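Local atomic coordinates of cytokinin riboside 5'-monophosphate phosphoribohydrolase (Corynebacterium glutamicum, PDB entry 5WQ3), a protein that belongs to the LOG-like proteins of the SLOG clan and folds as a Rossmann-like alpha/beta domain with a parallel sheet. Residues Y85-V97 with G110-G124. Sequence-based numbering, arbitrary orientation.
Sequences YYKAGVELGEKLV and GLMEAPNKGASEANG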
ATOM      1  N   TYR C  85       5.430 -26.939  54.501  1.00 28.83           N
ATOM      2  CA  TYR C  85       6.199 -28.087  54.061  1.00 27.15           C
ATOM      3  C   TYR C  85       7.571 -27.765  53.564  1.00 26.49           C
ATOM      4  O   TYR C  85       8.509 -28.528  53.833  1.00 29.29           O
ATOM      5  CB  TYR C  85       5.514 -28.801  52.930  1.00 26.41           C
ATOM      6  CG  TYR C  85       4.146 -29.292  53.191  1.00 25.46           C
ATOM      7  CD1 TYR C  85       3.613 -29.387  54.480  1.00 29.14           C
ATOM      8  CD2 TYR C  85       3.353 -29.680  52.131  1.00 27.81           C
ATOM      9  CE1 TYR C  85       2.329 -29.876  54.683  1.00 28.13           C
ATOM     10  CE2 TYR C  85       2.090 -30.196  52.330  1.00 26.58           C
ATOM     11  CZ  TYR C  85       1.567 -30.245  53.580  1.00 29.52           C
ATOM     12  OH  TYR C  85       0.293 -30.750  53.702  1.00 31.44           O
ATOM     13  N   TYR C  86       7.710 -26.694  52.782  1.00 27.63           N
ATOM     14  CA  TYR C  86       9.017 -26.246  52.306  1.00 26.55           C
ATOM     15  C   TYR C  86       9.914 -25.949  53.518  1.00 31.72           C
ATOM     16  O   TYR C  86      11.082 -26.363  53.584  1.00 28.37           O
ATOM     17  CB  TYR C  86       8.939 -25.036  51.365  1.00 27.31           C
ATOM     18  CG  TYR C  86      10.231 -24.729  50.616  1.00 25.32           C
ATOM     19  CD1 TYR C  86      11.299 -24.128  51.249  1.00 27.77           C
ATOM     20  CD2 TYR C  86      10.402 -25.086  49.288  1.00 25.48           C
ATOM     21  CE1 TYR C  86      12.491 -23.839  50.568  1.00 24.52           C
ATOM     22  CE2 TYR C  86      11.614 -24.822  48.602  1.00 26.53           C
ATOM     23  CZ  TYR C  86      12.654 -24.206  49.261  1.00 26.73           C
ATOM     24  OH  TYR C  86      13.872 -23.928  48.621  1.00 28.24           O
ATOM     25  N   LYS C  87       9.364 -25.237  54.487  1.00 31.90           N
ATOM     26  CA  LYS C  87      10.187 -24.847  55.637  1.00 34.60           C
ATOM     27  C   LYS C  87      10.628 -26.091  56.469  1.00 30.54           C
ATOM     28  O   LYS C  87      11.797 -26.194  56.933  1.00 27.31           O
ATOM     29  CB  LYS C  87       9.437 -23.848  56.504  1.00 37.03           C
ATOM     30  CG  LYS C  87      10.203 -23.364  57.726  1.00 49.31           C
ATOM     31  CD  LYS C  87       9.324 -22.384  58.526  1.00 57.57           C
ATOM     32  CE  LYS C  87       9.657 -22.333  60.016  1.00 57.33           C
ATOM     33  NZ  LYS C  87      10.631 -21.247  60.280  1.00 55.39           N
ATOM     34  N   ALA C  88       9.687 -27.007  56.634  1.00 25.57           N
ATOM     35  CA  ALA C  88       9.959 -28.307  57.215  1.00 29.10           C
ATOM     36  C   ALA C  88      11.086 -29.055  56.442  1.00 29.23           C
ATOM     37  O   ALA C  88      12.065 -29.532  57.032  1.00 26.66           O
ATOM     38  CB  ALA C  88       8.664 -29.126  57.261  1.00 28.10           C
ATOM     39  N   GLY C  89      10.972 -29.099  55.126  1.00 28.26           N
ATOM     40  CA  GLY C  89      12.042 -29.728  54.301  1.00 27.90           C
ATOM     41  C   GLY C  89      13.417 -29.131  54.540  1.00 26.90           C
ATOM     42  O   GLY C  89      14.386 -29.864  54.587  1.00 27.84           O
ATOM     43  N   VAL C  90      13.509 -27.809  54.690  1.00 26.90           N
ATOM     44  CA  VAL C  90      14.810 -27.143  54.931  1.00 28.01           C
ATOM     45  C   VAL C  90      15.432 -27.585  56.282  1.00 28.24           C
ATOM     46  O   VAL C  90      16.634 -27.934  56.354  1.00 22.66           O
ATOM     47  CB  VAL C  90      14.699 -25.604  54.838  1.00 30.43           C
ATOM     48  CG1 VAL C  90      15.933 -24.895  55.395  1.00 31.24           C
ATOM     49  CG2 VAL C  90      14.443 -25.183  53.385  1.00 31.03           C
ATOM     50  N   GLU C  91      14.602 -27.565  57.327  1.00 28.25           N
ATOM     51  CA  GLU C  91      14.955 -27.972  58.670  1.00 30.05           C
ATOM     52  C   GLU C  91      15.352 -29.451  58.716  1.00 28.37           C
ATOM     53  O   GLU C  91      16.299 -29.815  59.393  1.00 30.42           O
ATOM     54  CB  GLU C  91      13.771 -27.732  59.639  1.00 33.49           C
ATOM     55  CG  GLU C  91      13.533 -26.257  59.969  1.00 38.65           C
ATOM     56  CD  GLU C  91      12.546 -26.038  61.119  1.00 47.20           C
ATOM     57  OE1 GLU C  91      11.629 -26.877  61.331  1.00 51.79           O
ATOM     58  OE2 GLU C  91      12.693 -25.025  61.828  1.00 59.02           O
ATOM     59  N   LEU C  92      14.638 -30.290  57.981  1.00 26.05           N
ATOM     60  CA  LEU C  92      14.994 -31.697  57.859  1.00 24.15           C
ATOM     61  C   LEU C  92      16.400 -31.873  57.267  1.00 22.08           C
ATOM     62  O   LEU C  92      17.223 -32.680  57.759  1.00 21.44           O
ATOM     63  CB  LEU C  92      13.978 -32.407  56.994  1.00 24.32           C
ATOM     64  CG  LEU C  92      14.262 -33.882  56.782  1.00 23.41           C
ATOM     65  CD1 LEU C  92      14.268 -34.622  58.089  1.00 23.57           C
ATOM     66  CD2 LEU C  92      13.225 -34.470  55.838  1.00 24.25           C
ATOM     67  N   GLY C  93      16.698 -31.106  56.252  1.00 19.86           N
ATOM     68  CA  GLY C  93      18.022 -31.248  55.630  1.00 21.28           C
ATOM     69  C   GLY C  93      19.089 -30.829  56.612  1.00 25.18           C
ATOM     70  O   GLY C  93      20.133 -31.491  56.760  1.00 25.23           O
ATOM     71  N   GLU C  94      18.831 -29.723  57.293  1.00 27.54           N
ATOM     72  CA  GLU C  94      19.753 -29.230  58.334  1.00 32.17           C
ATOM     73  C   GLU C  94      19.994 -30.290  59.437  1.00 28.06           C
ATOM     74  O   GLU C  94      21.138 -30.558  59.805  1.00 27.35           O
ATOM     75  CB  GLU C  94      19.210 -27.941  58.944  1.00 37.50           C
ATOM     76  CG  GLU C  94      20.212 -27.210  59.836  1.00 50.20           C
ATOM     77  CD  GLU C  94      20.132 -27.616  61.306  1.00 60.03           C
ATOM     78  OE1 GLU C  94      21.152 -28.143  61.850  1.00 62.39           O
ATOM     79  OE2 GLU C  94      19.043 -27.394  61.911  1.00 68.00           O
ATOM     80  N   LYS C  95      18.930 -30.900  59.953  1.00 25.89           N
ATOM     81  CA  LYS C  95      19.029 -31.879  61.049  1.00 22.41           C
ATOM     82  C   LYS C  95      19.650 -33.183  60.600  1.00 22.94           C
ATOM     83  O   LYS C  95      20.324 -33.844  61.365  1.00 22.02           O
ATOM     84  CB  LYS C  95      17.620 -32.175  61.564  1.00 23.14           C
ATOM     85  CG  LYS C  95      16.980 -30.967  62.282  1.00 24.75           C
ATOM     86  CD  LYS C  95      15.525 -31.204  62.599  1.00 28.52           C
ATOM     87  CE  LYS C  95      14.810 -29.989  63.219  1.00 33.06           C
ATOM     88  NZ  LYS C  95      15.473 -29.583  64.467  1.00 35.35           N
ATOM     89  N   LEU C  96      19.376 -33.594  59.360  1.00 20.38           N
ATOM     90  CA  LEU C  96      20.041 -34.781  58.837  1.00 22.09           C
ATOM     91  C   LEU C  96      21.552 -34.575  58.789  1.00 20.65           C
ATOM     92  O   LEU C  96      22.299 -35.468  59.082  1.00 19.98           O
ATOM     93  CB  LEU C  96      19.504 -35.180  57.436  1.00 21.60           C
ATOM     94  CG  LEU C  96      18.114 -35.775  57.499  1.00 22.09           C
ATOM     95  CD1 LEU C  96      17.486 -35.861  56.115  1.00 25.73           C
ATOM     96  CD2 LEU C  96      18.218 -37.147  58.157  1.00 22.39           C
ATOM     97  N   VAL C  97      21.992 -33.379  58.432  1.00 24.78           N
ATOM     98  CA  VAL C  97      23.438 -33.130  58.290  1.00 23.73           C
ATOM     99  C   VAL C  97      24.089 -33.050  59.670  1.00 23.71           C
ATOM    100  O   VAL C  97      25.188 -33.474  59.820  1.00 21.70           O
ATOM    101  CB  VAL C  97      23.707 -31.826  57.570  1.00 27.75           C
ATOM    102  CG1 VAL C  97      25.150 -31.310  57.833  1.00 30.76           C
ATOM    103  CG2 VAL C  97      23.475 -32.041  56.096  1.00 30.96           C
ATOM    104  N   GLY C 110      10.834 -27.229  44.659  1.00 24.67           N
ATOM    105  CA  GLY C 110       9.820 -27.591  45.661  1.00 23.01           C
ATOM    106  C   GLY C 110      10.395 -28.380  46.840  1.00 23.85           C
ATOM    107  O   GLY C 110      11.449 -27.977  47.446  1.00 25.70           O
ATOM    108  N   LEU C 111       9.806 -29.532  47.144  1.00 22.32           N
ATOM    109  CA  LEU C 111      10.266 -30.243  48.337  1.00 23.90           C
ATOM    110  C   LEU C 111      11.438 -31.171  48.078  1.00 25.31           C
ATOM    111  O   LEU C 111      11.881 -31.868  48.996  1.00 27.88           O
ATOM    112  CB  LEU C 111       9.118 -30.962  49.006  1.00 22.26           C
ATOM    113  CG  LEU C 111       7.930 -30.103  49.345  1.00 22.83           C
ATOM    114  CD1 LEU C 111       6.901 -30.929  50.057  1.00 22.01           C
ATOM    115  CD2 LEU C 111       8.348 -28.921  50.209  1.00 26.63           C
ATOM    116  N   MET C 112      11.984 -31.160  46.852  1.00 26.21           N
ATOM    117  CA  MET C 112      13.332 -31.659  46.652  1.00 28.47           C
ATOM    118  C   MET C 112      14.393 -30.605  46.942  1.00 33.59           C
ATOM    119  O   MET C 112      15.432 -30.896  47.557  1.00 36.89           O
ATOM    120  CB  MET C 112      13.500 -32.159  45.229  1.00 30.07           C
ATOM    121  CG  MET C 112      12.584 -33.333  44.860  1.00 35.19           C
ATOM    122  SD  MET C 112      12.864 -33.783  43.131  1.00 35.00           S
ATOM    123  CE  MET C 112      11.571 -32.779  42.401  1.00 38.63           C
ATOM    124  N   GLU C 113      14.180 -29.374  46.480  1.00 31.36           N
ATOM    125  CA  GLU C 113      15.135 -28.344  46.751  1.00 28.57           C
ATOM    126  C   GLU C 113      15.241 -28.030  48.234  1.00 26.26           C
ATOM    127  O   GLU C 113      16.286 -27.621  48.674  1.00 26.89           O
ATOM    128  CB  GLU C 113      14.728 -27.063  46.034  1.00 31.19           C
ATOM    129  CG  GLU C 113      15.620 -25.864  46.260  1.00 31.63           C
ATOM    130  CD  GLU C 113      15.088 -24.641  45.607  1.00 36.39           C
ATOM    131  OE1 GLU C 113      14.046 -24.119  46.089  1.00 37.22           O
ATOM    132  OE2 GLU C 113      15.697 -24.232  44.606  1.00 41.05           O
ATOM    133  N   ALA C 114      14.146 -28.095  48.975  1.00 24.21           N
ATOM    134  CA  ALA C 114      14.168 -27.673  50.363  1.00 25.73           C
ATOM    135  C   ALA C 114      15.230 -28.452  51.209  1.00 25.31           C
ATOM    136  O   ALA C 114      16.078 -27.873  51.900  1.00 27.62           O
ATOM    137  CB  ALA C 114      12.763 -27.777  50.970  1.00 25.51           C
ATOM    138  N   PRO C 115      15.246 -29.776  51.080  1.00 22.43           N
ATOM    139  CA  PRO C 115      16.206 -30.422  51.968  1.00 23.58           C
ATOM    140  C   PRO C 115      17.581 -30.238  51.409  1.00 23.25           C
ATOM    141  O   PRO C 115      18.527 -30.326  52.181  1.00 24.84           O
ATOM    142  CB  PRO C 115      15.765 -31.930  51.974  1.00 23.77           C
ATOM    143  CG  PRO C 115      14.675 -32.032  50.976  1.00 22.00           C
ATOM    144  CD  PRO C 115      14.163 -30.675  50.636  1.00 21.24           C
ATOM    145  N   ASN C 116      17.720 -29.944  50.110  1.00 24.10           N
ATOM    146  CA  ASN C 116      19.097 -29.731  49.547  1.00 25.19           C
ATOM    147  C   ASN C 116      19.616 -28.381  50.138  1.00 27.14           C
ATOM    148  O   ASN C 116      20.756 -28.237  50.567  1.00 27.04           O
ATOM    149  CB  ASN C 116      19.120 -29.634  48.018  1.00 26.17           C
ATOM    150  CG  ASN C 116      19.013 -30.960  47.305  1.00 26.87           C
ATOM    151  OD1 ASN C 116      18.157 -31.124  46.437  1.00 26.84           O
ATOM    152  ND2 ASN C 116      19.899 -31.889  47.605  1.00 27.12           N
ATOM    153  N   LYS C 117      18.748 -27.397  50.149  1.00 30.11           N
ATOM    154  CA  LYS C 117      19.044 -26.111  50.753  1.00 31.57           C
ATOM    155  C   LYS C 117      19.479 -26.290  52.208  1.00 31.79           C
ATOM    156  O   LYS C 117      20.557 -25.864  52.574  1.00 32.19           O
ATOM    157  CB  LYS C 117      17.815 -25.207  50.686  1.00 32.02           C
ATOM    158  CG  LYS C 117      18.057 -23.858  51.317  1.00 35.88           C
ATOM    159  CD  LYS C 117      16.888 -22.913  51.108  1.00 38.18           C
ATOM    160  CE  LYS C 117      17.300 -21.478  51.445  1.00 42.15           C
ATOM    161  NZ  LYS C 117      16.129 -20.603  51.191  1.00 45.20           N
ATOM    162  N   GLY C 118      18.610 -26.888  53.028  1.00 30.78           N
ATOM    163  CA  GLY C 118      18.971 -27.227  54.410  1.00 30.31           C
ATOM    164  C   GLY C 118      20.347 -27.811  54.575  1.00 31.16           C
ATOM    165  O   GLY C 118      21.156 -27.296  55.353  1.00 29.14           O
ATOM    166  N   ALA C 119      20.619 -28.897  53.853  1.00 25.71           N
ATOM    167  CA  ALA C 119      21.889 -29.591  53.948  1.00 27.58           C
ATOM    168  C   ALA C 119      23.090 -28.781  53.488  1.00 30.42           C
ATOM    169  O   ALA C 119      24.161 -28.826  54.110  1.00 30.59           O
ATOM    170  CB  ALA C 119      21.839 -30.838  53.136  1.00 27.13           C
ATOM    171  N   SER C 120      22.937 -28.107  52.360  1.00 34.53           N
ATOM    172  CA  SER C 120      24.046 -27.361  51.771  1.00 35.45           C
ATOM    173  C   SER C 120      24.419 -26.207  52.707  1.00 35.32           C
ATOM    174  O   SER C 120      25.575 -25.994  53.031  1.00 34.33           O
ATOM    175  CB  SER C 120      23.670 -26.812  50.396  1.00 35.00           C
ATOM    176  OG  SER C 120      24.870 -26.510  49.682  1.00 35.30           O
ATOM    177  N   GLU C 121      23.410 -25.494  53.152  1.00 33.84           N
ATOM    178  CA  GLU C 121      23.642 -24.333  53.981  1.00 37.28           C
ATOM    179  C   GLU C 121      24.124 -24.703  55.381  1.00 37.19           C
ATOM    180  O   GLU C 121      24.634 -23.835  56.053  1.00 37.17           O
ATOM    181  CB  GLU C 121      22.417 -23.417  54.004  1.00 36.05           C
ATOM    182  CG  GLU C 121      22.216 -22.715  52.650  1.00 37.99           C
ATOM    183  CD  GLU C 121      21.102 -21.673  52.659  1.00 42.94           C
ATOM    184  OE1 GLU C 121      20.280 -21.685  53.616  1.00 44.71           O
ATOM    185  OE2 GLU C 121      21.025 -20.867  51.674  1.00 44.65           O
ATOM    186  N   ALA C 122      24.002 -25.974  55.803  1.00 33.04           N
ATOM    187  CA  ALA C 122      24.687 -26.458  57.027  1.00 29.06           C
ATOM    188  C   ALA C 122      26.006 -27.063  56.739  1.00 27.69           C
ATOM    189  O   ALA C 122      26.520 -27.807  57.547  1.00 31.71           O
ATOM    190  CB  ALA C 122      23.853 -27.480  57.756  1.00 29.36           C
ATOM    191  N   ASN C 123      26.604 -26.788  55.593  1.00 30.17           N
ATOM    192  CA  ASN C 123      27.913 -27.401  55.295  1.00 32.99           C
ATOM    193  C   ASN C 123      27.934 -28.882  55.270  1.00 32.44           C
ATOM    194  O   ASN C 123      28.986 -29.458  55.561  1.00 34.81           O
ATOM    195  CB  ASN C 123      28.976 -27.004  56.335  1.00 40.34           C
ATOM    196  CG  ASN C 123      29.068 -25.524  56.524  1.00 43.85           C
ATOM    197  OD1 ASN C 123      28.772 -24.964  57.619  1.00 47.43           O
ATOM    198  ND2 ASN C 123      29.441 -24.859  55.453  1.00 47.99           N
ATOM    199  N   GLY C 124      26.798 -29.530  54.949  1.00 31.63           N
ATOM    200  CA  GLY C 124      26.777 -30.968  54.750  1.00 32.27           C
ATOM    201  C   GLY C 124      26.823 -31.324  53.260  1.00 30.76           C
ATOM    202  O   GLY C 124      26.832 -30.454  52.400  1.00 31.86           O
TER
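Val90 faces Gly118 and Gly93 faces Pro115 where the helices 85-97 and 113-121 come together, their axes running in roughly the same direction at 40° and approaching within 6.3 Å. Glycines permit this approach: a CB on Gly93 or Gly118 would collide with the facing backbone, and one on Gly89 with the methyl of Ala114. The helices therefore meet through weak CA-H...O contacts, with Gly118 CA 3.1 Å from Val90 O and Pro115 CA 3.2 Å from Gly89 O.

Tyr86 carries the polar end of the contact. With CG anti to the backbone N (chi1 -167°), its ring reaches toward the segment 110-124 and lays one face over Ala114, whose CB sits 3.7 Å from the ring centroid in a CH-pi contact; a small methyl suits this close spacing. At the ring's edge, Tyr86 OH donates a 2.5 Å hydrogen bond to Glu113 OE1, arriving from above the carboxylate plane, so the ring is held both at its face and through its hydroxyl. Leu111 CD2 packs on the first turn of helix 84-98, 3.5 Å from Tyr86 N. At the other end, branched Val97 divides its methyls: CG2 lies 3.6 Å from Ala119 CB, while CG1 faces Ala122 and Gly124, where a Schellman motif with Asn123 at positive phi ends helix 113-121.

Pro115 and Ala119 also rest on Val103 of strand 102-105, while Leu92 and Leu96 reach Val73 of strand 70-74. The arrangement is that of neighbouring helices packed side by side on one face of the parallel sheet in a Rossmann-like fold.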